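Local atomic coordinates of cryptochrome DASH, chloroplastic/mitochondrial (Arabidopsis thaliana, PDB entry 2J4D), a protein that repairs cyclobutane pyrimidine dimers in single-stranded DNA as a FAD- and folate-binding photolyase and may also act as a blue-light photoreceptor. Residues R106-R119 with I213-G227. Numbering follows the deposited sequence.
Sequences RKNLMKRGLNLLIR and IPLSLGPTPSVDDWG
With CG opposite the backbone N (chi1 164°) and the chain bent at chi3 (-80°), Arg106 lays the edge of its guanidinium against Gly227. NH1 (2.9 Å) and NH2 (2.8 Å) of Arg106 both grip the single atom Gly227 O, which lies near the guanidinium plane. NH2 also donates to Leu116 O, so the group ties the helix to the residue just before strand 117-120 as well as to the 213-227 loop. With an alanine here, Gly227 O would probably lose both donors and Leu116 O its NH2 partner, leaving this part of the loop without its tie to the helix. Asn115, its CG also anti to the backbone N, spreads its amide over one face of the Trp226 indole, the planes stacked 13° apart. Asn115 CB sits 3.6 Å above the centroid of the Trp226 six-membered ring, a CH-pi contact, while Val223 CB lies over the rim of the opposite face. Trp226 O accepts from Ile118 N, and Arg119 NH2 reaches Asp225 O at 2.7 Å in a nearly straight bond. At the other end, Gly113 closes the helix in a Schellman motif, and Arg112 O receives Leu217 N at 2.8 Å. Arg112 NH1 donates to Pro214 O at 3.1 Å, from above that carbonyl's plane. Between these ends Leu114 packs on Leu217 and presses its CD2 against Thr220 CG2 (3.5 Å). The loop thus follows the turn joining helix 92-111 to 117-120, an outermost strand of the five-stranded parallel sheet; Leu217 rests on helix 56-63, Val223 on helix 123-134 and Trp226 on strand 67-74.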
ATOM      1  N   ARG A 106      -0.703   6.756  17.310  1.00 18.74           N
ATOM      2  CA  ARG A 106      -0.427   7.280  18.644  1.00 19.66           C
ATOM      3  C   ARG A 106      -1.670   7.084  19.519  1.00 19.25           C
ATOM      4  O   ARG A 106      -1.578   6.636  20.652  1.00 22.64           O
ATOM      5  CB  ARG A 106      -0.062   8.766  18.571  1.00 17.72           C
ATOM      6  CG  ARG A 106      -0.138   9.501  19.914  1.00 22.07           C
ATOM      7  CD  ARG A 106       0.429  10.911  19.804  1.00 22.32           C
ATOM      8  NE  ARG A 106       1.889  10.900  19.854  1.00 25.17           N
ATOM      9  CZ  ARG A 106       2.669  11.929  19.532  1.00 26.70           C
ATOM     10  NH1 ARG A 106       2.139  13.078  19.120  1.00 22.82           N
ATOM     11  NH2 ARG A 106       3.987  11.815  19.640  1.00 27.60           N
ATOM     12  N   LYS A 107      -2.834   7.420  18.979  1.00 22.61           N
ATOM     13  CA  LYS A 107      -4.075   7.274  19.726  1.00 23.37           C
ATOM     14  C   LYS A 107      -4.310   5.832  20.173  1.00 23.51           C
ATOM     15  O   LYS A 107      -4.638   5.576  21.333  1.00 22.23           O
ATOM     16  CB  LYS A 107      -5.246   7.756  18.871  1.00 26.86           C
ATOM     17  CG  LYS A 107      -6.620   7.448  19.437  1.00 35.86           C
ATOM     18  CD  LYS A 107      -7.703   8.047  18.551  1.00 41.92           C
ATOM     19  CE  LYS A 107      -8.886   7.099  18.384  1.00 45.39           C
ATOM     20  NZ  LYS A 107      -9.955   7.699  17.531  1.00 46.62           N
ATOM     21  N   ASN A 108      -4.141   4.882  19.260  1.00 20.69           N
ATOM     22  CA  ASN A 108      -4.364   3.482  19.600  1.00 19.92           C
ATOM     23  C   ASN A 108      -3.307   2.917  20.544  1.00 20.89           C
ATOM     24  O   ASN A 108      -3.597   2.026  21.346  1.00 20.49           O
ATOM     25  CB  ASN A 108      -4.464   2.639  18.327  1.00 20.65           C
ATOM     26  CG  ASN A 108      -5.735   2.925  17.556  1.00 24.78           C
ATOM     27  OD1 ASN A 108      -6.798   3.084  18.159  1.00 26.08           O
ATOM     28  ND2 ASN A 108      -5.643   2.988  16.231  1.00 24.22           N
ATOM     29  N   LEU A 109      -2.082   3.427  20.454  1.00 18.22           N
ATOM     30  CA  LEU A 109      -1.035   2.963  21.358  1.00 19.62           C
ATOM     31  C   LEU A 109      -1.373   3.486  22.757  1.00 19.48           C
ATOM     32  O   LEU A 109      -1.252   2.764  23.754  1.00 18.83           O
ATOM     33  CB  LEU A 109       0.336   3.480  20.907  1.00 19.98           C
ATOM     34  CG  LEU A 109       0.913   2.742  19.694  1.00 18.27           C
ATOM     35  CD1 LEU A 109       2.165   3.455  19.202  1.00 18.61           C
ATOM     36  CD2 LEU A 109       1.233   1.306  20.081  1.00 21.37           C
ATOM     37  N   MET A 110      -1.818   4.737  22.828  1.00 20.49           N
ATOM     38  CA  MET A 110      -2.170   5.308  24.122  1.00 24.60           C
ATOM     39  C   MET A 110      -3.279   4.511  24.802  1.00 26.56           C
ATOM     40  O   MET A 110      -3.279   4.348  26.023  1.00 26.84           O
ATOM     41  CB  MET A 110      -2.594   6.766  23.964  1.00 26.97           C
ATOM     42  CG  MET A 110      -1.451   7.666  23.542  1.00 29.01           C
ATOM     43  SD  MET A 110      -1.927   9.382  23.409  1.00 35.77           S
ATOM     44  CE  MET A 110      -0.385  10.164  23.690  1.00 36.70           C
ATOM     45  N   LYS A 111      -4.220   3.996  24.020  1.00 25.16           N
ATOM     46  CA  LYS A 111      -5.306   3.224  24.609  1.00 28.62           C
ATOM     47  C   LYS A 111      -4.803   1.959  25.295  1.00 26.44           C
ATOM     48  O   LYS A 111      -5.462   1.429  26.193  1.00 26.45           O
ATOM     49  CB  LYS A 111      -6.350   2.881  23.548  1.00 30.71           C
ATOM     50  CG  LYS A 111      -6.925   4.125  22.893  1.00 37.92           C
ATOM     51  CD  LYS A 111      -8.156   3.841  22.058  1.00 46.24           C
ATOM     52  CE  LYS A 111      -7.877   2.830  20.969  1.00 46.28           C
ATOM     53  NZ  LYS A 111      -8.945   2.884  19.933  1.00 52.27           N
ATOM     54  N   ARG A 112      -3.635   1.480  24.879  1.00 20.60           N
ATOM     55  CA  ARG A 112      -3.056   0.283  25.473  1.00 22.23           C
ATOM     56  C   ARG A 112      -1.949   0.615  26.480  1.00 21.54           C
ATOM     57  O   ARG A 112      -1.166  -0.257  26.863  1.00 19.99           O
ATOM     58  CB  ARG A 112      -2.507  -0.639  24.382  1.00 24.80           C
ATOM     59  CG  ARG A 112      -3.486  -0.869  23.242  1.00 27.13           C
ATOM     60  CD  ARG A 112      -3.761  -2.334  22.980  1.00 30.59           C
ATOM     61  NE  ARG A 112      -4.660  -2.490  21.838  1.00 34.13           N
ATOM     62  CZ  ARG A 112      -5.092  -3.655  21.358  1.00 36.70           C
ATOM     63  NH1 ARG A 112      -4.712  -4.798  21.919  1.00 31.81           N
ATOM     64  NH2 ARG A 112      -5.908  -3.674  20.307  1.00 36.75           N
ATOM     65  N   GLY A 113      -1.878   1.876  26.900  1.00 22.04           N
ATOM     66  CA  GLY A 113      -0.869   2.266  27.876  1.00 22.89           C
ATOM     67  C   GLY A 113       0.495   2.682  27.348  1.00 24.84           C
ATOM     68  O   GLY A 113       1.448   2.818  28.116  1.00 23.56           O
ATOM     69  N   LEU A 114       0.610   2.883  26.042  1.00 21.90           N
ATOM     70  CA  LEU A 114       1.892   3.295  25.467  1.00 22.12           C
ATOM     71  C   LEU A 114       1.720   4.661  24.830  1.00 20.91           C
ATOM     72  O   LEU A 114       0.793   5.397  25.149  1.00 22.62           O
ATOM     73  CB  LEU A 114       2.348   2.291  24.395  1.00 22.66           C
ATOM     74  CG  LEU A 114       2.673   0.862  24.841  1.00 26.19           C
ATOM     75  CD1 LEU A 114       2.850  -0.033  23.621  1.00 26.84           C
ATOM     76  CD2 LEU A 114       3.941   0.863  25.693  1.00 23.21           C
ATOM     77  N   ASN A 115       2.631   4.999  23.930  1.00 19.71           N
ATOM     78  CA  ASN A 115       2.557   6.253  23.199  1.00 21.71           C
ATOM     79  C   ASN A 115       3.506   6.074  22.027  1.00 20.04           C
ATOM     80  O   ASN A 115       4.190   5.058  21.934  1.00 23.06           O
ATOM     81  CB  ASN A 115       3.021   7.434  24.049  1.00 22.44           C
ATOM     82  CG  ASN A 115       2.542   8.773  23.497  1.00 26.93           C
ATOM     83  OD1 ASN A 115       2.244   8.905  22.309  1.00 26.37           O
ATOM     84  ND2 ASN A 115       2.476   9.777  24.363  1.00 30.56           N
ATOM     85  N   LEU A 116       3.551   7.055  21.139  1.00 19.78           N
ATOM     86  CA  LEU A 116       4.437   6.982  19.986  1.00 20.14           C
ATOM     87  C   LEU A 116       5.373   8.177  19.981  1.00 17.61           C
ATOM     88  O   LEU A 116       4.931   9.320  19.937  1.00 21.94           O
ATOM     89  CB  LEU A 116       3.622   6.968  18.688  1.00 16.73           C
ATOM     90  CG  LEU A 116       4.394   6.921  17.363  1.00 18.21           C
ATOM     91  CD1 LEU A 116       5.109   5.577  17.211  1.00 18.90           C
ATOM     92  CD2 LEU A 116       3.408   7.124  16.220  1.00 20.61           C
ATOM     93  N   LEU A 117       6.667   7.905  20.049  1.00 21.31           N
ATOM     94  CA  LEU A 117       7.654   8.964  20.008  1.00 19.64           C
ATOM     95  C   LEU A 117       7.849   9.297  18.532  1.00 21.85           C
ATOM     96  O   LEU A 117       8.183   8.421  17.729  1.00 22.34           O
ATOM     97  CB  LEU A 117       8.976   8.487  20.616  1.00 23.27           C
ATOM     98  CG  LEU A 117      10.125   9.500  20.521  1.00 29.67           C
ATOM     99  CD1 LEU A 117       9.820  10.693  21.407  1.00 33.40           C
ATOM    100  CD2 LEU A 117      11.428   8.847  20.949  1.00 31.54           C
ATOM    101  N   ILE A 118       7.628  10.552  18.164  1.00 20.94           N
ATOM    102  CA  ILE A 118       7.794  10.944  16.775  1.00 22.11           C
ATOM    103  C   ILE A 118       8.976  11.898  16.639  1.00 24.76           C
ATOM    104  O   ILE A 118       9.045  12.912  17.333  1.00 27.19           O
ATOM    105  CB  ILE A 118       6.518  11.627  16.231  1.00 22.20           C
ATOM    106  CG1 ILE A 118       5.332  10.654  16.315  1.00 24.80           C
ATOM    107  CG2 ILE A 118       6.734  12.064  14.786  1.00 24.51           C
ATOM    108  CD1 ILE A 118       4.039  11.213  15.747  1.00 25.77           C
ATOM    109  N   ARG A 119       9.908  11.559  15.753  1.00 22.63           N
ATOM    110  CA  ARG A 119      11.083  12.387  15.514  1.00 24.24           C
ATOM    111  C   ARG A 119      11.288  12.528  14.019  1.00 24.31           C
ATOM    112  O   ARG A 119      10.969  11.613  13.254  1.00 24.21           O
ATOM    113  CB  ARG A 119      12.329  11.741  16.122  1.00 26.46           C
ATOM    114  CG  ARG A 119      12.379  11.756  17.642  1.00 30.99           C
ATOM    115  CD  ARG A 119      12.716  13.142  18.164  1.00 32.98           C
ATOM    116  NE  ARG A 119      12.769  13.182  19.622  1.00 40.85           N
ATOM    117  CZ  ARG A 119      11.706  13.311  20.414  1.00 42.47           C
ATOM    118  NH1 ARG A 119      10.487  13.415  19.894  1.00 44.56           N
ATOM    119  NH2 ARG A 119      11.864  13.349  21.729  1.00 42.90           N
ATOM    120  N   ILE A 213      -2.915  -9.478  20.495  1.00 20.96           N
ATOM    121  CA  ILE A 213      -2.198  -8.466  21.250  1.00 21.95           C
ATOM    122  C   ILE A 213      -2.919  -8.133  22.556  1.00 23.44           C
ATOM    123  O   ILE A 213      -4.135  -7.922  22.567  1.00 25.72           O
ATOM    124  CB  ILE A 213      -2.079  -7.166  20.416  1.00 20.77           C
ATOM    125  CG1 ILE A 213      -1.421  -7.462  19.060  1.00 19.75           C
ATOM    126  CG2 ILE A 213      -1.301  -6.121  21.190  1.00 20.79           C
ATOM    127  CD1 ILE A 213       0.012  -8.004  19.137  1.00 23.00           C
ATOM    128  N   PRO A 214      -2.180  -8.072  23.674  1.00 24.42           N
ATOM    129  CA  PRO A 214      -2.814  -7.752  24.960  1.00 26.50           C
ATOM    130  C   PRO A 214      -3.359  -6.334  25.015  1.00 26.76           C
ATOM    131  O   PRO A 214      -2.875  -5.443  24.315  1.00 26.20           O
ATOM    132  CB  PRO A 214      -1.694  -7.987  25.973  1.00 29.56           C
ATOM    133  CG  PRO A 214      -0.442  -7.744  25.180  1.00 31.09           C
ATOM    134  CD  PRO A 214      -0.756  -8.405  23.854  1.00 25.64           C
ATOM    135  N   LEU A 215      -4.374  -6.126  25.847  1.00 27.80           N
ATOM    136  CA  LEU A 215      -4.986  -4.810  25.984  1.00 26.61           C
ATOM    137  C   LEU A 215      -4.091  -3.844  26.749  1.00 24.51           C
ATOM    138  O   LEU A 215      -4.234  -2.632  26.633  1.00 24.57           O
ATOM    139  CB  LEU A 215      -6.342  -4.932  26.683  1.00 31.93           C
ATOM    140  CG  LEU A 215      -7.426  -5.620  25.848  1.00 35.32           C
ATOM    141  CD1 LEU A 215      -8.718  -5.731  26.652  1.00 42.42           C
ATOM    142  CD2 LEU A 215      -7.655  -4.823  24.571  1.00 40.65           C
ATOM    143  N   SER A 216      -3.165  -4.388  27.528  1.00 25.24           N
ATOM    144  CA  SER A 216      -2.236  -3.575  28.314  1.00 25.44           C
ATOM    145  C   SER A 216      -0.825  -3.860  27.820  1.00 25.72           C
ATOM    146  O   SER A 216      -0.343  -4.989  27.933  1.00 28.95           O
ATOM    147  CB  SER A 216      -2.350  -3.935  29.799  1.00 27.04           C
ATOM    148  OG  SER A 216      -1.286  -3.371  30.545  1.00 24.14           O
ATOM    149  N   LEU A 217      -0.168  -2.839  27.278  1.00 22.29           N
ATOM    150  CA  LEU A 217       1.180  -2.996  26.734  1.00 22.97           C
ATOM    151  C   LEU A 217       2.241  -2.135  27.409  1.00 24.74           C
ATOM    152  O   LEU A 217       3.436  -2.292  27.136  1.00 26.56           O
ATOM    153  CB  LEU A 217       1.168  -2.669  25.241  1.00 19.34           C
ATOM    154  CG  LEU A 217       0.334  -3.564  24.323  1.00 22.37           C
ATOM    155  CD1 LEU A 217       0.254  -2.931  22.935  1.00 20.72           C
ATOM    156  CD2 LEU A 217       0.958  -4.945  24.249  1.00 26.34           C
ATOM    157  N   GLY A 218       1.806  -1.211  28.264  1.00 23.48           N
ATOM    158  CA  GLY A 218       2.738  -0.331  28.948  1.00 23.18           C
ATOM    159  C   GLY A 218       3.618  -1.039  29.963  1.00 25.21           C
ATOM    160  O   GLY A 218       3.496  -2.249  30.169  1.00 24.92           O
ATOM    161  N   PRO A 219       4.503  -0.302  30.644  1.00 25.10           N
ATOM    162  CA  PRO A 219       4.709   1.140  30.510  1.00 24.93           C
ATOM    163  C   PRO A 219       5.809   1.468  29.506  1.00 26.29           C
ATOM    164  O   PRO A 219       6.470   0.574  28.976  1.00 23.88           O
ATOM    165  CB  PRO A 219       5.120   1.539  31.920  1.00 23.10           C
ATOM    166  CG  PRO A 219       6.041   0.405  32.278  1.00 27.50           C
ATOM    167  CD  PRO A 219       5.313  -0.837  31.756  1.00 27.57           C
ATOM    168  N   THR A 220       5.996   2.759  29.264  1.00 25.29           N
ATOM    169  CA  THR A 220       7.042   3.238  28.371  1.00 27.78           C
ATOM    170  C   THR A 220       8.070   3.877  29.295  1.00 29.62           C
ATOM    171  O   THR A 220       7.827   4.027  30.493  1.00 26.92           O
ATOM    172  CB  THR A 220       6.541   4.353  27.455  1.00 26.07           C
ATOM    173  OG1 THR A 220       6.213   5.498  28.256  1.00 27.41           O
ATOM    174  CG2 THR A 220       5.306   3.907  26.679  1.00 26.92           C
ATOM    175  N   PRO A 221       9.243   4.250  28.758  1.00 31.37           N
ATOM    176  CA  PRO A 221      10.224   4.881  29.644  1.00 30.69           C
ATOM    177  C   PRO A 221       9.685   6.282  29.897  1.00 31.34           C
ATOM    178  O   PRO A 221       8.718   6.699  29.255  1.00 28.77           O
ATOM    179  CB  PRO A 221      11.495   4.919  28.796  1.00 31.34           C
ATOM    180  CG  PRO A 221      11.308   3.781  27.833  1.00 31.69           C
ATOM    181  CD  PRO A 221       9.849   3.903  27.462  1.00 30.41           C
ATOM    182  N   SER A 222      10.291   7.006  30.828  1.00 30.52           N
ATOM    183  CA  SER A 222       9.851   8.364  31.094  1.00 32.48           C
ATOM    184  C   SER A 222      10.384   9.217  29.945  1.00 33.04           C
ATOM    185  O   SER A 222      11.590   9.284  29.714  1.00 34.15           O
ATOM    186  CB  SER A 222      10.414   8.863  32.425  1.00 34.84           C
ATOM    187  OG  SER A 222       9.955  10.179  32.685  1.00 41.19           O
ATOM    188  N   VAL A 223       9.481   9.862  29.219  1.00 33.58           N
ATOM    189  CA  VAL A 223       9.864  10.686  28.085  1.00 33.70           C
ATOM    190  C   VAL A 223       9.372  12.106  28.283  1.00 34.60           C
ATOM    191  O   VAL A 223       8.202  12.327  28.573  1.00 35.08           O
ATOM    192  CB  VAL A 223       9.271  10.115  26.778  1.00 32.56           C
ATOM    193  CG1 VAL A 223       9.451  11.105  25.634  1.00 32.11           C
ATOM    194  CG2 VAL A 223       9.946   8.791  26.452  1.00 34.35           C
ATOM    195  N   ASP A 224      10.270  13.067  28.113  1.00 38.65           N
ATOM    196  CA  ASP A 224       9.916  14.468  28.291  1.00 40.59           C
ATOM    197  C   ASP A 224       9.151  15.061  27.112  1.00 39.00           C
ATOM    198  O   ASP A 224       8.263  15.893  27.302  1.00 38.48           O
ATOM    199  CB  ASP A 224      11.177  15.296  28.571  1.00 45.87           C
ATOM    200  CG  ASP A 224      11.943  14.798  29.794  1.00 52.74           C
ATOM    201  OD1 ASP A 224      11.299  14.497  30.825  1.00 55.46           O
ATOM    202  OD2 ASP A 224      13.188  14.714  29.728  1.00 57.84           O
ATOM    203  N   ASP A 225       9.485  14.642  25.896  1.00 36.41           N
ATOM    204  CA  ASP A 225       8.796  15.156  24.716  1.00 33.76           C
ATOM    205  C   ASP A 225       8.539  14.046  23.710  1.00 33.02           C
ATOM    206  O   ASP A 225       9.469  13.556  23.062  1.00 28.31           O
ATOM    207  CB  ASP A 225       9.627  16.269  24.070  1.00 38.48           C
ATOM    208  CG  ASP A 225       8.959  16.866  22.843  1.00 40.82           C
ATOM    209  OD1 ASP A 225       7.739  16.676  22.652  1.00 43.32           O
ATOM    210  OD2 ASP A 225       9.665  17.544  22.067  1.00 47.31           O
ATOM    211  N   TRP A 226       7.271  13.656  23.584  1.00 30.44           N
ATOM    212  CA  TRP A 226       6.886  12.591  22.665  1.00 29.62           C
ATOM    213  C   TRP A 226       6.882  13.021  21.207  1.00 29.24           C
ATOM    214  O   TRP A 226       6.790  12.180  20.312  1.00 30.70           O
ATOM    215  CB  TRP A 226       5.523  12.009  23.060  1.00 28.69           C
ATOM    216  CG  TRP A 226       5.620  11.170  24.299  1.00 27.86           C
ATOM    217  CD1 TRP A 226       5.478  11.589  25.594  1.00 30.80           C
ATOM    218  CD2 TRP A 226       5.991   9.792  24.365  1.00 26.64           C
ATOM    219  NE1 TRP A 226       5.747  10.558  26.459  1.00 32.04           N
ATOM    220  CE2 TRP A 226       6.064   9.442  25.731  1.00 30.44           C
ATOM    221  CE3 TRP A 226       6.278   8.816  23.400  1.00 23.56           C
ATOM    222  CZ2 TRP A 226       6.410   8.155  26.157  1.00 29.03           C
ATOM    223  CZ3 TRP A 226       6.622   7.538  23.822  1.00 26.69           C
ATOM    224  CH2 TRP A 226       6.686   7.219  25.189  1.00 27.00           C
ATOM    225  N   GLY A 227       6.983  14.329  20.978  1.00 29.07           N
ATOM    226  CA  GLY A 227       7.032  14.868  19.630  1.00 30.54           C
ATOM    227  C   GLY A 227       5.705  15.184  18.969  1.00 31.87           C
ATOM    228  O   GLY A 227       4.720  14.471  19.158  1.00 34.95           O
TER
HETATM  229  O   HOH W   1      -6.738  -1.246  25.226  1.00 41.99           O